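Local structure of 3-Hydroxyacyl-CoA dehydrogenase (Ralstonia eutropha H16, 4PZC) at residues N198-L204 and R257-M262. The protein catalyses the NAD-dependent oxidation of (S)-3-hydroxyacyl-CoA thioesters, such as (S)-3-hydroxybutyryl-CoA, to the corresponding 3-ketoacyl-CoA. Sequence-based numbering, arbitrary orientation.
Sequences NEAFCVL and RPAMLM
The side-chain amide of N198 lies against the backbone of 257-259, its CG 3.6 Å from the N of A259. An asparagine suits this place, since its amide can offer an N-H to the carbonyl of R257 and a C=O to the N-H of A259, and probably does so. A259, the N-cap residue of helix 260-268, is small enough for the two backbones to come close: its CB sits 3.4 Å from F201 CB and 3.7 Å from C202 SG. M262 supplies a flexible thioether to the F201 ring. With CG anti to its backbone N (chi1 -176°) the chain runs out extended, then bends at chi3, bringing CE over one face, 4.2 Å from the centroid of the F201 ring, in a CH-pi contact. Its SD stands above the same ring, 5.3 Å from the F201 centroid, as a more distant Met-aromatic contact. Farther along, the side chains of L204 and L261 cross at about a right angle, L261 CD2 lying 3.5 Å from L204 CG; branched and apolar, they mesh methyl against methyl and methine. The contact thus joins helix 189-205 to the start of helix 260-268 within the all-helical C-terminal region, where helix 237-251 touches both N198 and M262, helix 228-235 packs on F201, and helix 211-222 on L204.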
ATOM      1  N   ASN A 198       8.453   0.794  -6.603  1.00 37.25           N
ATOM      2  CA  ASN A 198       9.900   0.877  -6.708  1.00 38.68           C
ATOM      3  C   ASN A 198      10.706   0.233  -5.568  1.00 43.39           C
ATOM      4  O   ASN A 198      11.698  -0.503  -5.809  1.00 40.62           O
ATOM      5  CB  ASN A 198      10.334   2.325  -6.766  1.00 38.96           C
ATOM      6  CG  ASN A 198      11.565   2.487  -7.575  1.00 39.40           C
ATOM      7  OD1 ASN A 198      12.502   3.166  -7.179  1.00 33.01           O
ATOM      8  ND2 ASN A 198      11.566   1.845  -8.758  1.00 40.42           N
ATOM      9  N   GLU A 199      10.316   0.524  -4.319  1.00 45.83           N
ATOM     10  CA  GLU A 199      11.068  -0.051  -3.200  1.00 43.24           C
ATOM     11  C   GLU A 199      11.039  -1.555  -3.291  1.00 39.12           C
ATOM     12  O   GLU A 199      12.026  -2.193  -2.998  1.00 36.68           O
ATOM     13  CB  GLU A 199      10.549   0.391  -1.832  1.00 43.47           C
ATOM     14  CG  GLU A 199      11.621   0.292  -0.749  1.00 42.07           C
ATOM     15  CD  GLU A 199      12.783   1.264  -0.959  1.00 43.36           C
ATOM     16  OE1 GLU A 199      12.618   2.233  -1.724  1.00 42.64           O
ATOM     17  OE2 GLU A 199      13.862   1.064  -0.353  1.00 43.90           O
ATOM     18  N   ALA A 200       9.896  -2.112  -3.680  1.00 38.70           N
ATOM     19  CA  ALA A 200       9.783  -3.542  -3.883  1.00 39.57           C
ATOM     20  C   ALA A 200      10.834  -4.010  -4.860  1.00 39.85           C
ATOM     21  O   ALA A 200      11.540  -4.972  -4.577  1.00 37.30           O
ATOM     22  CB  ALA A 200       8.411  -3.934  -4.384  1.00 41.57           C
ATOM     23  N   PHE A 201      10.972  -3.334  -6.000  1.00 40.88           N
ATOM     24  CA  PHE A 201      11.968  -3.779  -6.980  1.00 39.57           C
ATOM     25  C   PHE A 201      13.351  -3.743  -6.344  1.00 42.58           C
ATOM     26  O   PHE A 201      14.163  -4.664  -6.569  1.00 47.39           O
ATOM     27  CB  PHE A 201      11.907  -2.999  -8.298  1.00 38.24           C
ATOM     28  CG  PHE A 201      10.883  -3.525  -9.234  1.00 40.37           C
ATOM     29  CD1 PHE A 201       9.533  -3.273  -9.025  1.00 44.82           C
ATOM     30  CD2 PHE A 201      11.244  -4.327 -10.294  1.00 43.95           C
ATOM     31  CE1 PHE A 201       8.560  -3.779  -9.891  1.00 42.73           C
ATOM     32  CE2 PHE A 201      10.287  -4.854 -11.160  1.00 41.61           C
ATOM     33  CZ  PHE A 201       8.948  -4.569 -10.965  1.00 42.19           C
ATOM     34  N   CYS A 202      13.616  -2.724  -5.525  1.00 39.68           N
ATOM     35  CA  CYS A 202      14.901  -2.660  -4.835  1.00 40.31           C
ATOM     36  C   CYS A 202      15.148  -3.878  -3.961  1.00 41.25           C
ATOM     37  O   CYS A 202      16.219  -4.487  -4.017  1.00 46.20           O
ATOM     38  CB  CYS A 202      15.013  -1.394  -3.996  1.00 40.67           C
ATOM     39  SG  CYS A 202      14.808   0.111  -4.974  1.00 42.48           S
ATOM     40  N   VAL A 203      14.151  -4.226  -3.153  1.00 41.60           N
ATOM     41  CA  VAL A 203      14.249  -5.362  -2.247  1.00 39.99           C
ATOM     42  C   VAL A 203      14.547  -6.599  -3.067  1.00 38.09           C
ATOM     43  O   VAL A 203      15.479  -7.334  -2.768  1.00 41.48           O
ATOM     44  CB  VAL A 203      12.944  -5.553  -1.432  1.00 40.74           C
ATOM     45  CG1 VAL A 203      12.885  -6.930  -0.819  1.00 39.67           C
ATOM     46  CG2 VAL A 203      12.827  -4.503  -0.338  1.00 41.09           C
ATOM     47  N   LEU A 204      13.759  -6.809  -4.113  1.00 36.11           N
ATOM     48  CA  LEU A 204      13.942  -7.953  -5.001  1.00 37.05           C
ATOM     49  C   LEU A 204      15.318  -7.859  -5.637  1.00 37.15           C
ATOM     50  O   LEU A 204      16.090  -8.804  -5.645  1.00 37.02           O
ATOM     51  CB  LEU A 204      12.876  -7.952  -6.096  1.00 37.89           C
ATOM     52  CG  LEU A 204      13.094  -8.971  -7.219  1.00 37.05           C
ATOM     53  CD1 LEU A 204      13.035 -10.359  -6.637  1.00 39.95           C
ATOM     54  CD2 LEU A 204      12.054  -8.838  -8.309  1.00 36.04           C
ATOM     55  N   ARG A 257      15.267   7.790  -7.450  1.00 43.24           N
ATOM     56  CA  ARG A 257      15.993   6.853  -8.337  1.00 45.05           C
ATOM     57  C   ARG A 257      15.145   5.673  -8.751  1.00 42.80           C
ATOM     58  O   ARG A 257      14.660   4.943  -7.891  1.00 43.34           O
ATOM     59  CB  ARG A 257      17.116   6.185  -7.555  1.00 50.33           C
ATOM     60  CG  ARG A 257      18.491   6.804  -7.611  1.00 54.96           C
ATOM     61  CD  ARG A 257      19.392   6.042  -6.624  1.00 55.93           C
ATOM     62  NE  ARG A 257      19.064   6.373  -5.243  1.00 52.90           N
ATOM     63  CZ  ARG A 257      19.530   5.759  -4.161  1.00 54.72           C
ATOM     64  NH1 ARG A 257      20.336   4.716  -4.260  1.00 51.61           N
ATOM     65  NH2 ARG A 257      19.163   6.196  -2.952  1.00 60.62           N
ATOM     66  N   PRO A 258      14.975   5.446 -10.045  1.00 40.46           N
ATOM     67  CA  PRO A 258      14.404   4.130 -10.390  1.00 44.66           C
ATOM     68  C   PRO A 258      15.216   2.922  -9.900  1.00 43.00           C
ATOM     69  O   PRO A 258      16.468   2.950  -9.895  1.00 41.75           O
ATOM     70  CB  PRO A 258      14.356   4.140 -11.943  1.00 41.17           C
ATOM     71  CG  PRO A 258      14.728   5.522 -12.333  1.00 41.17           C
ATOM     72  CD  PRO A 258      14.758   6.410 -11.116  1.00 38.98           C
ATOM     73  N   ALA A 259      14.496   1.862  -9.533  1.00 42.50           N
ATOM     74  CA  ALA A 259      15.117   0.582  -9.139  1.00 43.60           C
ATOM     75  C   ALA A 259      15.805  -0.037 -10.342  1.00 38.93           C
ATOM     76  O   ALA A 259      15.181  -0.163 -11.396  1.00 37.27           O
ATOM     77  CB  ALA A 259      14.074  -0.382  -8.577  1.00 43.68           C
ATOM     78  N   MET A 260      17.084  -0.379 -10.187  1.00 36.75           N
ATOM     79  CA  MET A 260      17.882  -0.871 -11.303  1.00 39.40           C
ATOM     80  C   MET A 260      17.283  -2.116 -11.963  1.00 38.76           C
ATOM     81  O   MET A 260      17.270  -2.218 -13.189  1.00 35.70           O
ATOM     82  CB  MET A 260      19.303  -1.183 -10.861  1.00 40.86           C
ATOM     83  CG  MET A 260      20.157   0.019 -10.529  1.00 40.84           C
ATOM     84  SD  MET A 260      20.416   1.146 -11.915  1.00 50.68           S
ATOM     85  CE  MET A 260      19.170   2.364 -11.531  1.00 56.06           C
ATOM     86  N   LEU A 261      16.781  -3.053 -11.158  1.00 39.30           N
ATOM     87  CA  LEU A 261      16.122  -4.237 -11.705  1.00 35.86           C
ATOM     88  C   LEU A 261      14.937  -3.787 -12.532  1.00 36.87           C
ATOM     89  O   LEU A 261      14.693  -4.311 -13.601  1.00 44.89           O
ATOM     90  CB  LEU A 261      15.696  -5.196 -10.605  1.00 35.11           C
ATOM     91  CG  LEU A 261      15.170  -6.595 -11.000  1.00 37.47           C
ATOM     92  CD1 LEU A 261      16.082  -7.415 -11.920  1.00 34.83           C
ATOM     93  CD2 LEU A 261      14.876  -7.416  -9.746  1.00 38.18           C
ATOM     94  N   MET A 262      14.213  -2.782 -12.079  1.00 38.82           N
ATOM     95  CA  MET A 262      13.129  -2.250 -12.905  1.00 40.68           C
ATOM     96  C   MET A 262      13.665  -1.719 -14.234  1.00 38.57           C
ATOM     97  O   MET A 262      13.017  -1.899 -15.257  1.00 36.63           O
ATOM     98  CB  MET A 262      12.319  -1.165 -12.178  1.00 41.19           C
ATOM     99  CG  MET A 262      11.125  -0.654 -12.986  1.00 44.94           C
ATOM    100  SD  MET A 262      10.289   0.793 -12.251  1.00 47.31           S
ATOM    101  CE  MET A 262       9.586   0.042 -10.780  1.00 46.76           C
TER